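PDB 4QAN: uncharacterized protein from Ruminococcus gnavus, which is of unknown function but has a cystatin-like fold, as a divergent member of the NTF2-like superfamily, and probably binds metal ions. Local coordinates for residues E7-T12 against D236-L241; Q227-I232 against V303-I308; A244-S249 against T341-E346. One frame throughout, in Å; residues are numbered along the deposited sequence.

Contact 1 sets a loop on a helix, contact 2 a helix on a strand and contact 3 a loop on a strand; all lack hydrogen bonds between their segments. Contact 2 is the most buried: helix 221-234 lies on strand 305-314 mainly through aliphatic side chains. Contact 1 is partly buried and brings the N-terminal loop to the next helix, 237-242; Asp-236 N and Ala-231 O join it to contact 2 by a probable hydrogen bond. Contact 3, also partly buried, is the smallest, with a methyl, a thiol and an amide. It uses the same sheet as contact 2, but from strand 334-344. Asn-10 ND2 and Ser-249 O probably bond between contacts 1 and 3.

Contact 1 of 3, residues E7-T12 against D236-L241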
loop_
_atom_site.group_PDB
_atom_site.type_symbol
_atom_site.label_atom_id
_atom_site.label_comp_id
_atom_site.label_asym_id
_atom_site.label_seq_id
_atom_site.Cartn_x
_atom_site.Cartn_y
_atom_site.Cartn_z
ATOM N N GLU A 7 -16.559 7.674 7.420
ATOM C CA GLU A 7 -17.816 7.219 6.787
ATOM C C GLU A 7 -17.671 6.698 5.343
ATOM O O GLU A 7 -18.661 6.334 4.700
ATOM C CB GLU A 7 -18.895 8.320 6.874
ATOM C CG GLU A 7 -18.537 9.667 6.251
ATOM C CD GLU A 7 -19.396 10.802 6.781
ATOM O OE1 GLU A 7 -20.599 10.583 7.038
ATOM O OE2 GLU A 7 -18.870 11.918 6.944
ATOM N N VAL A 8 -16.441 6.664 4.841
ATOM C CA VAL A 8 -16.162 6.105 3.523
ATOM C C VAL A 8 -15.542 4.712 3.642
ATOM O O VAL A 8 -14.976 4.199 2.686
ATOM C CB VAL A 8 -15.280 7.054 2.679
ATOM C CG1 VAL A 8 -15.967 8.403 2.529
ATOM C CG2 VAL A 8 -13.892 7.240 3.276
ATOM N N LEU A 9 -15.693 4.101 4.817
ATOM C CA LEU A 9 -15.164 2.779 5.101
ATOM C C LEU A 9 -16.206 1.676 4.973
ATOM O O LEU A 9 -17.322 1.785 5.477
ATOM C CB LEU A 9 -14.584 2.724 6.520
ATOM C CG LEU A 9 -13.340 3.569 6.801
ATOM C CD1 LEU A 9 -12.719 3.133 8.123
ATOM C CD2 LEU A 9 -12.317 3.459 5.669
ATOM N N ASN A 10 -15.801 0.597 4.311
ATOM C CA ASN A 10 -16.580 -0.615 4.230
ATOM C C ASN A 10 -16.131 -1.476 5.392
ATOM O O ASN A 10 -15.064 -2.101 5.343
ATOM C CB ASN A 10 -16.315 -1.308 2.894
ATOM C CG ASN A 10 -17.150 -2.555 2.694
ATOM O OD1 ASN A 10 -17.829 -3.015 3.603
ATOM N ND2 ASN A 10 -17.084 -3.123 1.489
ATOM N N VAL A 11 -16.921 -1.472 6.457
ATOM C CA VAL A 11 -16.647 -2.332 7.596
ATOM C C VAL A 11 -17.155 -3.710 7.181
ATOM O O VAL A 11 -18.315 -4.048 7.388
ATOM C CB VAL A 11 -17.328 -1.845 8.895
ATOM C CG1 VAL A 11 -16.823 -2.650 10.094
ATOM C CG2 VAL A 11 -17.060 -0.362 9.120
ATOM N N THR A 12 -16.277 -4.483 6.553
ATOM C CA THR A 12 -16.646 -5.778 5.983
ATOM C C THR A 12 -17.029 -6.742 7.101
ATOM O O THR A 12 -16.752 -6.468 8.267
ATOM C CB THR A 12 -15.476 -6.389 5.192
ATOM O OG1 THR A 12 -14.404 -6.702 6.084
ATOM C CG2 THR A 12 -14.968 -5.441 4.129
ATOM N N ASP A 236 -7.846 14.187 3.135
ATOM C CA ASP A 236 -8.822 13.111 3.273
ATOM C C ASP A 236 -8.506 12.015 2.223
ATOM O O ASP A 236 -9.299 11.750 1.324
ATOM C CB ASP A 236 -10.266 13.649 3.105
ATOM C CG ASP A 236 -10.800 14.372 4.366
ATOM O OD1 ASP A 236 -10.202 14.225 5.449
ATOM O OD2 ASP A 236 -11.836 15.081 4.283
ATOM N N LEU A 237 -7.344 11.388 2.343
ATOM C CA LEU A 237 -6.859 10.503 1.300
ATOM C C LEU A 237 -7.652 9.203 1.208
ATOM O O LEU A 237 -7.686 8.560 0.151
ATOM C CB LEU A 237 -5.366 10.260 1.448
ATOM C CG LEU A 237 -4.457 11.494 1.291
ATOM C CD1 LEU A 237 -3.023 11.054 1.062
ATOM C CD2 LEU A 237 -4.879 12.423 0.156
ATOM N N THR A 238 -8.315 8.828 2.288
ATOM C CA THR A 238 -9.216 7.697 2.228
ATOM C C THR A 238 -10.413 7.960 1.336
ATOM O O THR A 238 -10.804 7.097 0.576
ATOM C CB THR A 238 -9.696 7.292 3.609
ATOM O OG1 THR A 238 -8.542 7.074 4.408
ATOM C CG2 THR A 238 -10.488 6.015 3.550
ATOM N N ARG A 239 -10.974 9.155 1.435
ATOM C CA ARG A 239 -12.063 9.572 0.582
ATOM C C ARG A 239 -11.572 9.697 -0.861
ATOM O O ARG A 239 -12.272 9.335 -1.821
ATOM C CB ARG A 239 -12.617 10.894 1.113
ATOM C CG ARG A 239 -13.864 11.389 0.440
ATOM C CD ARG A 239 -14.461 12.581 1.202
ATOM N NE ARG A 239 -15.262 13.423 0.312
ATOM C CZ ARG A 239 -16.530 13.196 -0.030
ATOM N NH1 ARG A 239 -17.201 12.152 0.466
ATOM N NH2 ARG A 239 -17.138 14.041 -0.863
ATOM N N ALA A 240 -10.347 10.176 -1.016
ATOM C CA ALA A 240 -9.725 10.200 -2.329
ATOM C C ALA A 240 -9.697 8.801 -2.956
ATOM O O ALA A 240 -9.970 8.652 -4.161
ATOM C CB ALA A 240 -8.332 10.781 -2.253
ATOM N N LEU A 241 -9.392 7.778 -2.157
ATOM C CA LEU A 241 -9.351 6.414 -2.698
ATOM C C LEU A 241 -10.761 5.907 -3.004
ATOM O O LEU A 241 -10.981 5.302 -4.054
ATOM C CB LEU A 241 -8.669 5.465 -1.735
ATOM C CG LEU A 241 -7.199 5.766 -1.456
ATOM C CD1 LEU A 241 -6.751 4.976 -0.233
ATOM C CD2 LEU A 241 -6.305 5.479 -2.649
#
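Val-8 packs on Thr-238 and Arg-239, and Leu-9 on Thr-238, so that the loop after the N-terminal helix 2-6 covers the first turn of helix 237-242. This short helix follows helix 221-234 and belongs to the helical layer of the C-terminal half, consistent with a cystatin-like, NTF2-like domain. Val-8 does most of the packing on the loop side. With chi1 at -58° its CG1 stands opposite the carbonyl carbon, and CG2 is wedged between the backbone nitrogen and the carbonyl carbon, on the side of the helix. CG2 of Val-8 meets the methyl CG2 of Thr-238 at 3.6 Å, the two side chains crossing at a slant, and lies 3.9 Å from the backbone N of Arg-239. The other branch, CG1, lies 4.2 Å from Arg-239 CG and also sits at the edge of the guanidinium, near its plane. Arg-239 N, close to Val-8 CG2, is hydrogen-bonded to Glu-5 OE1, and Thr-238 N to Glu-5 OE2, which places the carboxylate of Glu-5 at the start of helix 237-242. The valine is itself held by backbone hydrogen bonding with Met-214. Leu-9 adds a smaller touch, reaching its CD2 to 3.8 Å from Thr-238 CG2, the two side chains lying roughly at right angles. From Asn-10 on, the loop leaves the helix, with Asn-10 tied to Gln-212 through the backbone. No hydrogen bond joins the two segments, and methyl groups make the closest approaches between them. The methyl CG2 of Thr-238 is thus shared by two residues of the loop, meeting both Val-8 CG2 and Leu-9 CD2.

Contact 2 of 3, residues Q227-I232 against V303-I308; sequences QFIYAI and VYLDLI
Chi1 of -63° in Ile-229 and 176° in Leu-305 brings the branches of the two side chains together: the isoleucine turns CG2 opposite its own nitrogen and CG1 opposite its carbonyl carbon, while the leucine extends CG from the strand to the helix. Ile-229 CD1 then reaches Leu-305 CD2 at 4.2 Å, and its CG2 lies 3.9 Å from Leu-305 O. On the other flank Ile-229 CG1 touches Leu-307 CD2 at 4.2 Å, the side chains crossing at about a right angle. Three residues further along the helix, Ile-232 CG2 closes on the same Leu-305 methyl, CD2, at 4.1 Å. Helix 227-232 and strand 305-308 run nearly antiparallel, at 163°, with axes 8.7 Å apart. A helix packs on the sheet in this way, as in the cystatin-like fold. Tyr-329 of strand 322-331 touches Ile-229, Leu-305 and Leu-307, extending the apolar layer. Leu-305 and Leu-307 face the helix, whereas Asp-306 between them points away from it. Apart from the methyl CG2 of Ile-229 near Leu-305 O, the contact is hydrocarbon on hydrocarbon, so shape and burial, not directed bonds, hold helix to strand.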
loop_
_atom_site.group_PDB
_atom_site.type_symbol
_atom_site.label_atom_id
_atom_site.label_comp_id
_atom_site.label_asym_id
_atom_site.label_seq_id
_atom_site.Cartn_x
_atom_site.Cartn_y
_atom_site.Cartn_z
ATOM N N GLN A 227 -14.095 16.854 -6.360
ATOM C CA GLN A 227 -14.137 16.446 -4.965
ATOM C C GLN A 227 -12.984 15.573 -4.592
ATOM O O GLN A 227 -12.598 15.564 -3.440
ATOM C CB GLN A 227 -15.448 15.748 -4.598
ATOM C CG GLN A 227 -16.617 16.691 -4.345
ATOM C CD GLN A 227 -16.333 17.667 -3.213
ATOM O OE1 GLN A 227 -16.204 18.861 -3.451
ATOM N NE2 GLN A 227 -16.218 17.153 -1.974
ATOM N N PHE A 228 -12.478 14.802 -5.558
ATOM C CA PHE A 228 -11.226 14.055 -5.423
ATOM C C PHE A 228 -10.061 14.990 -5.074
ATOM O O PHE A 228 -9.357 14.780 -4.088
ATOM C CB PHE A 228 -10.973 13.307 -6.736
ATOM C CG PHE A 228 -9.610 12.659 -6.853
ATOM C CD1 PHE A 228 -9.312 11.500 -6.154
ATOM C CD2 PHE A 228 -8.659 13.165 -7.728
ATOM C CE1 PHE A 228 -8.081 10.881 -6.302
ATOM C CE2 PHE A 228 -7.428 12.543 -7.877
ATOM C CZ PHE A 228 -7.140 11.401 -7.151
ATOM N N ILE A 229 -9.897 16.059 -5.849
ATOM C CA ILE A 229 -8.884 17.074 -5.545
ATOM C C ILE A 229 -9.136 17.804 -4.218
ATOM O O ILE A 229 -8.199 18.138 -3.510
ATOM C CB ILE A 229 -8.719 18.058 -6.730
ATOM C CG1 ILE A 229 -8.197 17.294 -7.966
ATOM C CG2 ILE A 229 -7.817 19.233 -6.372
ATOM C CD1 ILE A 229 -6.896 16.535 -7.770
ATOM N N TYR A 230 -10.390 18.025 -3.857
ATOM C CA TYR A 230 -10.704 18.647 -2.581
ATOM C C TYR A 230 -10.267 17.741 -1.427
ATOM O O TYR A 230 -9.722 18.219 -0.426
ATOM C CB TYR A 230 -12.204 18.943 -2.466
ATOM C CG TYR A 230 -12.631 19.539 -1.123
ATOM C CD1 TYR A 230 -12.273 20.835 -0.772
ATOM C CD2 TYR A 230 -13.394 18.792 -0.206
ATOM C CE1 TYR A 230 -12.657 21.384 0.448
ATOM C CE2 TYR A 230 -13.786 19.324 1.020
ATOM C CZ TYR A 230 -13.423 20.620 1.342
ATOM O OH TYR A 230 -13.808 21.164 2.539
ATOM N N ALA A 231 -10.527 16.446 -1.558
ATOM C CA ALA A 231 -10.040 15.465 -0.578
ATOM C C ALA A 231 -8.512 15.533 -0.367
ATOM O O ALA A 231 -8.008 15.509 0.770
ATOM C CB ALA A 231 -10.447 14.063 -1.005
ATOM N N ILE A 232 -7.784 15.625 -1.471
ATOM C CA ILE A 232 -6.325 15.772 -1.442
ATOM C C ILE A 232 -5.912 17.055 -0.710
ATOM O O ILE A 232 -5.042 17.022 0.175
ATOM C CB ILE A 232 -5.749 15.696 -2.878
ATOM C CG1 ILE A 232 -5.842 14.231 -3.361
ATOM C CG2 ILE A 232 -4.303 16.181 -2.922
ATOM C CD1 ILE A 232 -5.545 13.983 -4.826
ATOM N N VAL A 303 -2.539 21.724 0.184
ATOM C CA VAL A 303 -3.690 22.579 0.410
ATOM C C VAL A 303 -3.798 23.677 -0.669
ATOM O O VAL A 303 -4.845 24.292 -0.829
ATOM C CB VAL A 303 -3.664 23.183 1.817
ATOM C CG1 VAL A 303 -2.571 24.216 1.958
ATOM C CG2 VAL A 303 -5.007 23.802 2.139
ATOM N N TYR A 304 -2.717 23.920 -1.398
ATOM C CA TYR A 304 -2.736 24.868 -2.507
ATOM C C TYR A 304 -2.609 24.176 -3.849
ATOM O O TYR A 304 -2.189 24.782 -4.827
ATOM C CB TYR A 304 -1.644 25.924 -2.323
ATOM C CG TYR A 304 -1.829 26.710 -1.047
ATOM C CD1 TYR A 304 -3.011 27.424 -0.818
ATOM C CD2 TYR A 304 -0.835 26.748 -0.070
ATOM C CE1 TYR A 304 -3.198 28.137 0.344
ATOM C CE2 TYR A 304 -1.014 27.473 1.095
ATOM C CZ TYR A 304 -2.198 28.160 1.294
ATOM O OH TYR A 304 -2.398 28.877 2.445
ATOM N N LEU A 305 -2.993 22.908 -3.908
ATOM C CA LEU A 305 -3.225 22.284 -5.187
ATOM C C LEU A 305 -4.643 22.642 -5.593
ATOM O O LEU A 305 -5.600 22.175 -4.974
ATOM C CB LEU A 305 -3.062 20.779 -5.116
ATOM C CG LEU A 305 -3.385 20.078 -6.427
ATOM C CD1 LEU A 305 -2.289 20.365 -7.423
ATOM C CD2 LEU A 305 -3.543 18.595 -6.199
ATOM N N ASP A 306 -4.754 23.483 -6.623
ATOM C CA ASP A 306 -6.030 23.948 -7.131
ATOM C C ASP A 306 -6.284 23.477 -8.535
ATOM O O ASP A 306 -5.409 23.504 -9.402
ATOM C CB ASP A 306 -6.079 25.472 -7.149
ATOM C CG ASP A 306 -6.422 26.059 -5.800
ATOM O OD1 ASP A 306 -7.466 25.663 -5.243
ATOM O OD2 ASP A 306 -5.651 26.917 -5.310
ATOM N N LEU A 307 -7.522 23.080 -8.753
ATOM C CA LEU A 307 -8.008 22.759 -10.061
ATOM C C LEU A 307 -8.491 24.074 -10.728
ATOM O O LEU A 307 -9.316 24.790 -10.184
ATOM C CB LEU A 307 -9.141 21.750 -9.877
ATOM C CG LEU A 307 -9.457 20.692 -10.918
ATOM C CD1 LEU A 307 -8.248 19.875 -11.325
ATOM C CD2 LEU A 307 -10.537 19.810 -10.323
ATOM N N ILE A 308 -7.937 24.424 -11.879
ATOM C CA ILE A 308 -8.432 25.574 -12.637
ATOM C C ILE A 308 -9.649 25.168 -13.480
ATOM O O ILE A 308 -10.625 25.907 -13.585
ATOM C CB ILE A 308 -7.333 26.154 -13.545
ATOM C CG1 ILE A 308 -6.193 26.728 -12.697
ATOM C CG2 ILE A 308 -7.890 27.251 -14.449
ATOM C CD1 ILE A 308 -4.910 26.923 -13.471
#

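Contact 3 of 3, residues A244-S249 against T341-E346; sequences ATTESS and TLCRQE
Gln-345, just past the end of strand 334-344, reaches toward Thr-246 in the loop after helix 237-242. Its CB already points to that loop, and chi1 of -48° followed by chi2 of -66° folds the chain back beside Cys-343. CB, CG and CD only carry the amide outward. At the tip OE1 comes to 4.2 Å from Thr-246 CG2. The same Gln-345 OE1 lies 3.3 Å from Cys-343 SG. The CB of Cys-343 points to the loop as well, and its SG lies 4.4 Å from Thr-246 CG2, so the threonine methyl is near both the sulfur and the amide oxygen. Strand 349-353 pairs antiparallel with strand 334-344, with a backbone hydrogen bond between Gln-350 and Cys-343; the Gln-350 side chain NE2 also bonds Thr-245 O, a firmer link between loop and sheet. The side chain of Gln-345 itself touches Gln-350, and that of Cys-343 touches Val-322 of strand 322-331. The contact thus joins the loop before helix 254-275 to the sheet of the cystatin-like domain. One methyl against a sulfur and a carbonyl oxygen, with little buried surface, makes a light van der Waals touch and gives no strong directional hold.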
loop_
_atom_site.group_PDB
_atom_site.type_symbol
_atom_site.label_atom_id
_atom_site.label_comp_id
_atom_site.label_asym_id
_atom_site.label_seq_id
_atom_site.Cartn_x
_atom_site.Cartn_y
_atom_site.Cartn_z
ATOM N N ALA A 244 -12.329 6.102 -6.549
ATOM C CA ALA A 244 -11.990 5.097 -7.564
ATOM C C ALA A 244 -12.310 3.664 -7.117
ATOM O O ALA A 244 -11.926 2.713 -7.772
ATOM C CB ALA A 244 -10.526 5.214 -7.924
ATOM N N THR A 245 -13.024 3.513 -6.013
ATOM C CA THR A 245 -13.415 2.188 -5.546
ATOM C C THR A 245 -14.669 1.757 -6.308
ATOM O O THR A 245 -15.750 2.247 -6.051
ATOM C CB THR A 245 -13.649 2.212 -4.033
ATOM O OG1 THR A 245 -12.457 2.701 -3.396
ATOM C CG2 THR A 245 -13.993 0.813 -3.511
ATOM N N THR A 246 -14.515 0.864 -7.272
ATOM C CA THR A 246 -15.613 0.532 -8.181
ATOM C C THR A 246 -16.555 -0.535 -7.663
ATOM O O THR A 246 -17.658 -0.656 -8.171
ATOM C CB THR A 246 -15.096 0.022 -9.523
ATOM O OG1 THR A 246 -14.239 -1.100 -9.289
ATOM C CG2 THR A 246 -14.365 1.150 -10.283
ATOM N N GLU A 247 -16.138 -1.321 -6.678
ATOM C CA GLU A 247 -17.046 -2.302 -6.091
ATOM C C GLU A 247 -16.987 -2.298 -4.586
ATOM O O GLU A 247 -15.963 -1.974 -3.995
ATOM C CB GLU A 247 -16.721 -3.711 -6.586
ATOM C CG GLU A 247 -16.830 -3.907 -8.091
ATOM C CD GLU A 247 -18.255 -3.804 -8.621
ATOM O OE1 GLU A 247 -19.210 -3.782 -7.809
ATOM O OE2 GLU A 247 -18.417 -3.746 -9.864
ATOM N N SER A 248 -18.116 -2.649 -3.982
ATOM C CA SER A 248 -18.192 -3.022 -2.585
ATOM C C SER A 248 -18.173 -4.551 -2.507
ATOM O O SER A 248 -18.173 -5.243 -3.536
ATOM C CB SER A 248 -19.472 -2.475 -1.966
ATOM O OG SER A 248 -19.494 -2.690 -0.568
ATOM N N SER A 249 -18.149 -5.077 -1.292
ATOM C CA SER A 249 -18.229 -6.517 -1.070
ATOM C C SER A 249 -18.736 -6.757 0.329
ATOM O O SER A 249 -18.582 -5.917 1.223
ATOM C CB SER A 249 -16.866 -7.207 -1.262
ATOM O OG SER A 249 -15.859 -6.613 -0.456
ATOM N N THR A 341 -9.680 9.061 -16.416
ATOM C CA THR A 341 -10.647 8.245 -17.142
ATOM C C THR A 341 -11.716 7.988 -16.105
ATOM O O THR A 341 -11.409 7.507 -15.012
ATOM C CB THR A 341 -10.050 6.920 -17.670
ATOM O OG1 THR A 341 -8.997 7.188 -18.599
ATOM C CG2 THR A 341 -11.108 6.092 -18.366
ATOM N N LEU A 342 -12.956 8.346 -16.429
ATOM C CA LEU A 342 -14.075 8.253 -15.487
ATOM C C LEU A 342 -15.131 7.283 -15.978
ATOM O O LEU A 342 -15.349 7.165 -17.199
ATOM C CB LEU A 342 -14.699 9.628 -15.301
ATOM C CG LEU A 342 -13.683 10.641 -14.754
ATOM C CD1 LEU A 342 -13.824 11.966 -15.477
ATOM C CD2 LEU A 342 -13.852 10.799 -13.253
ATOM N N CYS A 343 -15.774 6.593 -15.028
ATOM C CA CYS A 343 -16.813 5.615 -15.333
ATOM C C CYS A 343 -18.117 5.914 -14.583
ATOM O O CYS A 343 -18.119 6.291 -13.403
ATOM C CB CYS A 343 -16.345 4.185 -15.040
ATOM S SG CYS A 343 -15.862 3.912 -13.318
ATOM N N ARG A 344 -19.214 5.716 -15.304
ATOM C CA ARG A 344 -20.566 6.015 -14.852
ATOM C C ARG A 344 -21.126 4.793 -14.170
ATOM O O ARG A 344 -21.294 3.773 -14.803
ATOM C CB ARG A 344 -21.426 6.377 -16.071
ATOM C CG ARG A 344 -22.866 6.833 -15.834
ATOM C CD ARG A 344 -23.469 7.222 -17.184
ATOM N NE ARG A 344 -24.915 7.463 -17.181
ATOM C CZ ARG A 344 -25.517 8.591 -16.793
ATOM N NH1 ARG A 344 -24.819 9.624 -16.328
ATOM N NH2 ARG A 344 -26.840 8.681 -16.852
ATOM N N GLN A 345 -21.382 4.896 -12.874
ATOM C CA GLN A 345 -22.075 3.860 -12.127
ATOM C C GLN A 345 -23.554 4.229 -12.092
ATOM O O GLN A 345 -23.981 5.156 -12.792
ATOM C CB GLN A 345 -21.518 3.781 -10.711
ATOM C CG GLN A 345 -19.998 3.738 -10.640
ATOM C CD GLN A 345 -19.385 2.475 -11.232
ATOM O OE1 GLN A 345 -18.200 2.455 -11.558
ATOM N NE2 GLN A 345 -20.179 1.418 -11.358
ATOM N N GLU A 346 -24.333 3.510 -11.289
ATOM C CA GLU A 346 -25.767 3.782 -11.176
ATOM C C GLU A 346 -26.060 5.158 -10.585
ATOM O O GLU A 346 -26.843 5.923 -11.151
ATOM C CB GLU A 346 -26.468 2.714 -10.330
ATOM C CG GLU A 346 -27.254 1.698 -11.143
ATOM C CD GLU A 346 -28.421 1.113 -10.368
ATOM O OE1 GLU A 346 -29.219 1.896 -9.804
ATOM O OE2 GLU A 346 -28.546 -0.129 -10.331
#